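Long-range contact in Succinylglutamatedesuccinylase/aspartoacylase (Rhodobacter sphaeroides 2.4.1, PDB 3CDX), which is probably a metal-dependent hydrolase of the succinylglutamate desuccinylase/aspartoacylase family, acting on carbon-nitrogen bonds of linear amides: residues E309-G321 with G330-D342. Sequence-based numbering, arbitrary orientation.
Sequences ELLYRRDGIVWFG and GDAVAVVMEDYND
The indole of Trp-319 meets Val-335 CG1 at its edge and Met-337 obliquely, while Phe-320 CE1 lies over the centre of one face, 3.6 Å above the plane. Met-337 SD sits 4.4 Å from the centroid of the five-membered ring of Trp-319, 38° off the ring normal, a Met-aromatic contact. Chi1 of 63° sets Met-337 CG between its backbone N and carbonyl carbon, and the extended chain beyond carries CE to 3.6 Å from Ile-317 CG2. The Tyr-312 ring is approached obliquely by Val-336 CG2 and Ala-334 CB, on the same side of the strand pair as Val-318. At the guanidinium edge of Arg-314, Glu-338 OE1 lies 3° out of plane and accepts a hydrogen bond from Arg-314 NH2 at 2.8 Å through its syn lone pair, a salt bridge in which the guanidinium and carboxylate planes stand nearly perpendicular. Were Arg-314 an alanine, the carboxylate of Glu-338 would probably lose this charged mate and be freer to turn.

The backbones pair antiparallel: Ile-317 and Met-337 exchange two N-H...O bonds, and Val-335 N hydrogen-bonds to Phe-320 O at 3.1 Å. A classic beta bulge places Trp-319 and Phe-320 both opposite Val-335, whose O accepts Trp-319 N-H at 2.9 Å and Phe-320 N-H only weakly. Trp-319 NE1 is hydrogen-bonded to Ser-160 OG. The Phe-320 ring also meets that of Trp-38 of a second subunit; the Phe-320 side chain lies about 8 Å from the bound calcium ion. Apolar and Met-aromatic contacts thus join the bulged, buried end, whereas a salt bridge joins the more accessible one.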
loop_
_atom_site.group_PDB
_atom_site.type_symbol
_atom_site.label_atom_id
_atom_site.label_comp_id
_atom_site.label_asym_id
_atom_site.label_seq_id
_atom_site.Cartn_x
_atom_site.Cartn_y
_atom_site.Cartn_z
ATOM N N GLU A 309 -28.103 -13.521 -17.829
ATOM C CA GLU A 309 -27.678 -14.382 -18.937
ATOM C C GLU A 309 -26.922 -13.605 -20.023
ATOM O O GLU A 309 -27.398 -12.543 -20.482
ATOM C CB GLU A 309 -28.903 -15.048 -19.580
ATOM C CG GLU A 309 -28.540 -16.173 -20.604
ATOM C CD GLU A 309 -29.784 -16.740 -21.324
ATOM O OE1 GLU A 309 -30.875 -16.196 -21.101
ATOM O OE2 GLU A 309 -29.660 -17.707 -22.103
ATOM N N LEU A 310 -25.765 -14.141 -20.440
ATOM C CA LEU A 310 -25.002 -13.609 -21.605
ATOM C C LEU A 310 -25.043 -14.587 -22.757
ATOM O O LEU A 310 -24.973 -15.791 -22.524
ATOM C CB LEU A 310 -23.506 -13.363 -21.268
ATOM C CG LEU A 310 -23.191 -12.461 -20.060
ATOM C CD1 LEU A 310 -21.742 -12.007 -20.014
ATOM C CD2 LEU A 310 -24.138 -11.252 -20.008
ATOM N N LEU A 311 -25.102 -14.075 -23.994
ATOM C CA LEU A 311 -25.128 -14.929 -25.193
ATOM C C LEU A 311 -23.898 -14.717 -26.065
ATOM O O LEU A 311 -23.418 -13.592 -26.168
ATOM C CB LEU A 311 -26.383 -14.645 -26.047
ATOM C CG LEU A 311 -27.741 -14.569 -25.343
ATOM C CD1 LEU A 311 -28.828 -14.200 -26.380
ATOM C CD2 LEU A 311 -28.060 -15.885 -24.640
ATOM N N TYR A 312 -23.396 -15.783 -26.674
ATOM C CA TYR A 312 -22.468 -15.673 -27.797
ATOM C C TYR A 312 -23.186 -15.041 -29.004
ATOM O O TYR A 312 -24.384 -15.256 -29.198
ATOM C CB TYR A 312 -21.955 -17.053 -28.255
ATOM C CG TYR A 312 -21.219 -17.882 -27.222
ATOM C CD1 TYR A 312 -19.911 -17.574 -26.830
ATOM C CD2 TYR A 312 -21.830 -18.992 -26.645
ATOM C CE1 TYR A 312 -19.227 -18.369 -25.856
ATOM C CE2 TYR A 312 -21.171 -19.774 -25.695
ATOM C CZ TYR A 312 -19.887 -19.456 -25.302
ATOM O OH TYR A 312 -19.264 -20.261 -24.368
ATOM N N ARG A 313 -22.430 -14.301 -29.816
ATOM C CA ARG A 313 -22.954 -13.629 -31.001
ATOM C C ARG A 313 -22.173 -13.986 -32.270
ATOM O O ARG A 313 -22.282 -13.288 -33.291
ATOM C CB ARG A 313 -22.955 -12.109 -30.788
ATOM C CG ARG A 313 -23.805 -11.641 -29.629
ATOM C CD ARG A 313 -25.235 -12.023 -29.883
ATOM N NE ARG A 313 -26.140 -11.411 -28.918
ATOM C CZ ARG A 313 -27.424 -11.728 -28.818
ATOM N NH1 ARG A 313 -27.931 -12.651 -29.638
ATOM N NH2 ARG A 313 -28.195 -11.123 -27.911
ATOM N N ARG A 314 -21.392 -15.064 -32.204
ATOM C CA ARG A 314 -20.732 -15.641 -33.365
ATOM C C ARG A 314 -20.631 -17.150 -33.209
ATOM O O ARG A 314 -20.333 -17.621 -32.099
ATOM C CB ARG A 314 -19.282 -15.113 -33.486
ATOM C CG ARG A 314 -19.117 -13.623 -33.779
ATOM C CD ARG A 314 -19.798 -13.210 -35.081
ATOM N NE ARG A 314 -19.120 -13.680 -36.290
ATOM C CZ ARG A 314 -19.385 -13.226 -37.520
ATOM N NH1 ARG A 314 -20.327 -12.291 -37.716
ATOM N NH2 ARG A 314 -18.724 -13.722 -38.563
ATOM N N ASP A 315 -20.854 -17.907 -34.299
ATOM C CA ASP A 315 -20.472 -19.325 -34.336
ATOM C C ASP A 315 -18.943 -19.402 -34.374
ATOM O O ASP A 315 -18.292 -18.513 -34.932
ATOM C CB ASP A 315 -21.024 -20.057 -35.572
ATOM C CG ASP A 315 -22.552 -19.953 -35.713
ATOM O OD1 ASP A 315 -23.254 -19.573 -34.759
ATOM O OD2 ASP A 315 -23.059 -20.257 -36.811
ATOM N N GLY A 316 -18.377 -20.483 -33.841
ATOM C CA GLY A 316 -16.935 -20.643 -33.818
ATOM C C GLY A 316 -16.413 -21.486 -32.658
ATOM O O GLY A 316 -17.117 -22.331 -32.124
ATOM N N ILE A 317 -15.156 -21.258 -32.284
ATOM C CA ILE A 317 -14.471 -22.004 -31.223
ATOM C C ILE A 317 -14.007 -20.951 -30.189
ATOM O O ILE A 317 -13.518 -19.864 -30.564
ATOM C CB ILE A 317 -13.275 -22.791 -31.821
ATOM C CG1 ILE A 317 -13.780 -23.702 -32.946
ATOM C CG2 ILE A 317 -12.437 -23.590 -30.741
ATOM C CD1 ILE A 317 -12.755 -24.654 -33.480
ATOM N N VAL A 318 -14.222 -21.232 -28.903
ATOM C CA VAL A 318 -13.747 -20.332 -27.854
ATOM C C VAL A 318 -12.218 -20.278 -27.896
ATOM O O VAL A 318 -11.538 -21.297 -27.799
ATOM C CB VAL A 318 -14.305 -20.691 -26.427
ATOM C CG1 VAL A 318 -13.821 -19.697 -25.367
ATOM C CG2 VAL A 318 -15.848 -20.678 -26.456
ATOM N N TRP A 319 -11.688 -19.074 -28.080
ATOM C CA TRP A 319 -10.237 -18.885 -28.120
ATOM C C TRP A 319 -9.684 -18.482 -26.741
ATOM O O TRP A 319 -8.724 -19.113 -26.260
ATOM C CB TRP A 319 -9.863 -17.838 -29.159
ATOM C CG TRP A 319 -8.382 -17.578 -29.261
ATOM C CD1 TRP A 319 -7.360 -18.485 -29.113
ATOM C CD2 TRP A 319 -7.765 -16.325 -29.508
ATOM N NE1 TRP A 319 -6.148 -17.867 -29.287
ATOM C CE2 TRP A 319 -6.372 -16.533 -29.506
ATOM C CE3 TRP A 319 -8.256 -15.034 -29.738
ATOM C CZ2 TRP A 319 -5.468 -15.506 -29.751
ATOM C CZ3 TRP A 319 -7.341 -13.999 -29.959
ATOM C CH2 TRP A 319 -5.966 -14.247 -29.963
ATOM N N PHE A 320 -10.276 -17.408 -26.181
ATOM C CA PHE A 320 -10.101 -16.955 -24.790
ATOM C C PHE A 320 -11.372 -17.205 -24.012
ATOM O O PHE A 320 -12.465 -16.839 -24.456
ATOM C CB PHE A 320 -9.796 -15.451 -24.695
ATOM C CG PHE A 320 -8.361 -15.086 -24.955
ATOM C CD1 PHE A 320 -7.596 -15.781 -25.871
ATOM C CD2 PHE A 320 -7.766 -14.003 -24.268
ATOM C CE1 PHE A 320 -6.240 -15.436 -26.097
ATOM C CE2 PHE A 320 -6.409 -13.665 -24.487
ATOM C CZ PHE A 320 -5.665 -14.380 -25.415
ATOM N N GLY A 321 -11.214 -17.781 -22.824
ATOM C CA GLY A 321 -12.337 -18.064 -21.935
ATOM C C GLY A 321 -12.135 -17.395 -20.603
ATOM O O GLY A 321 -10.980 -17.157 -20.189
ATOM N N GLY A 330 -17.359 -4.375 -18.286
ATOM C CA GLY A 330 -16.375 -4.080 -19.324
ATOM C C GLY A 330 -15.319 -5.129 -19.677
ATOM O O GLY A 330 -14.556 -4.916 -20.598
ATOM N N ASP A 331 -15.242 -6.246 -18.944
ATOM C CA ASP A 331 -14.294 -7.335 -19.255
ATOM C C ASP A 331 -14.925 -8.183 -20.324
ATOM O O ASP A 331 -16.149 -8.343 -20.366
ATOM C CB ASP A 331 -14.075 -8.278 -18.055
ATOM C CG ASP A 331 -13.263 -7.653 -16.904
ATOM O OD1 ASP A 331 -12.591 -6.610 -17.078
ATOM O OD2 ASP A 331 -13.297 -8.243 -15.801
ATOM N N ALA A 332 -14.102 -8.782 -21.174
ATOM C CA ALA A 332 -14.620 -9.839 -22.047
ATOM C C ALA A 332 -14.609 -11.134 -21.231
ATOM O O ALA A 332 -13.670 -11.378 -20.464
ATOM C CB ALA A 332 -13.753 -9.973 -23.290
ATOM N N VAL A 333 -15.630 -11.967 -21.383
ATOM C CA VAL A 333 -15.647 -13.269 -20.697
ATOM C C VAL A 333 -15.406 -14.433 -21.687
ATOM O O VAL A 333 -15.236 -15.599 -21.295
ATOM C CB VAL A 333 -16.924 -13.430 -19.844
ATOM C CG1 VAL A 333 -16.920 -12.386 -18.711
ATOM C CG2 VAL A 333 -18.197 -13.301 -20.682
ATOM N N ALA A 334 -15.367 -14.074 -22.971
ATOM C CA ALA A 334 -15.102 -14.984 -24.082
ATOM C C ALA A 334 -14.806 -14.168 -25.322
ATOM O O ALA A 334 -15.364 -13.090 -25.531
ATOM C CB ALA A 334 -16.287 -15.947 -24.354
ATOM N N VAL A 335 -13.904 -14.705 -26.129
ATOM C CA VAL A 335 -13.598 -14.227 -27.457
ATOM C C VAL A 335 -13.653 -15.480 -28.328
ATOM O O VAL A 335 -12.962 -16.481 -28.053
ATOM C CB VAL A 335 -12.204 -13.612 -27.538
ATOM C CG1 VAL A 335 -11.948 -13.053 -28.968
ATOM C CG2 VAL A 335 -12.029 -12.524 -26.476
ATOM N N VAL A 336 -14.495 -15.406 -29.357
ATOM C CA VAL A 336 -14.721 -16.530 -30.293
ATOM C C VAL A 336 -13.926 -16.321 -31.595
ATOM O O VAL A 336 -13.923 -15.208 -32.174
ATOM C CB VAL A 336 -16.248 -16.682 -30.555
ATOM C CG1 VAL A 336 -16.578 -17.833 -31.525
ATOM C CG2 VAL A 336 -16.968 -16.860 -29.210
ATOM N N MET A 337 -13.232 -17.368 -32.023
ATOM C CA MET A 337 -12.490 -17.366 -33.276
ATOM C C MET A 337 -13.303 -18.172 -34.287
ATOM O O MET A 337 -14.087 -18.993 -33.877
ATOM C CB MET A 337 -11.075 -17.922 -33.105
ATOM C CG MET A 337 -10.937 -19.382 -32.661
ATOM S SD MET A 337 -9.222 -19.869 -32.299
ATOM C CE MET A 337 -9.622 -21.506 -31.755
ATOM N N GLU A 338 -13.119 -17.913 -35.585
ATOM C CA GLU A 338 -13.860 -18.560 -36.689
ATOM C C GLU A 338 -12.817 -18.948 -37.733
ATOM O O GLU A 338 -11.702 -18.413 -37.699
ATOM C CB GLU A 338 -14.920 -17.602 -37.286
ATOM C CG GLU A 338 -14.373 -16.314 -37.973
ATOM C CD GLU A 338 -15.436 -15.242 -38.317
ATOM O OE1 GLU A 338 -16.633 -15.584 -38.518
ATOM O OE2 GLU A 338 -15.072 -14.020 -38.403
ATOM N N ASP A 339 -13.155 -19.887 -38.630
ATOM C CA ASP A 339 -12.257 -20.314 -39.724
ATOM C C ASP A 339 -11.746 -19.097 -40.464
ATOM O O ASP A 339 -12.503 -18.131 -40.692
ATOM C CB ASP A 339 -12.980 -21.210 -40.742
ATOM C CG ASP A 339 -13.237 -22.622 -40.222
ATOM O OD1 ASP A 339 -12.616 -23.031 -39.213
ATOM O OD2 ASP A 339 -14.053 -23.342 -40.844
ATOM N N TYR A 340 -10.470 -19.158 -40.826
ATOM C CA TYR A 340 -9.789 -18.099 -41.541
ATOM C C TYR A 340 -10.263 -17.966 -42.986
ATOM O O TYR A 340 -10.354 -18.961 -43.701
ATOM C CB TYR A 340 -8.288 -18.365 -41.565
ATOM C CG TYR A 340 -7.478 -17.300 -42.274
ATOM C CD1 TYR A 340 -7.286 -16.031 -41.697
ATOM C CD2 TYR A 340 -6.905 -17.550 -43.526
ATOM C CE1 TYR A 340 -6.536 -15.036 -42.354
ATOM C CE2 TYR A 340 -6.154 -16.556 -44.194
ATOM C CZ TYR A 340 -5.971 -15.313 -43.601
ATOM O OH TYR A 340 -5.234 -14.358 -44.254
ATOM N N ASN A 341 -10.515 -16.726 -43.397
ATOM C CA ASN A 341 -10.715 -16.385 -44.804
ATOM C C ASN A 341 -9.718 -15.295 -45.217
ATOM O O ASN A 341 -9.676 -14.205 -44.614
ATOM C CB ASN A 341 -12.156 -15.898 -45.028
ATOM C CG ASN A 341 -12.456 -15.572 -46.499
ATOM O OD1 ASN A 341 -12.006 -14.552 -47.041
ATOM N ND2 ASN A 341 -13.240 -16.426 -47.136
ATOM N N ASP A 342 -8.908 -15.593 -46.232
ATOM C CA ASP A 342 -7.984 -14.598 -46.789
ATOM C C ASP A 342 -8.723 -13.684 -47.768
ATOM O O ASP A 342 -8.779 -12.466 -47.572
ATOM C CB ASP A 342 -6.802 -15.276 -47.490
ATOM C CG ASP A 342 -5.758 -14.275 -48.005
ATOM O OD1 ASP A 342 -5.865 -13.054 -47.710
ATOM O OD2 ASP A 342 -4.831 -14.717 -48.726
#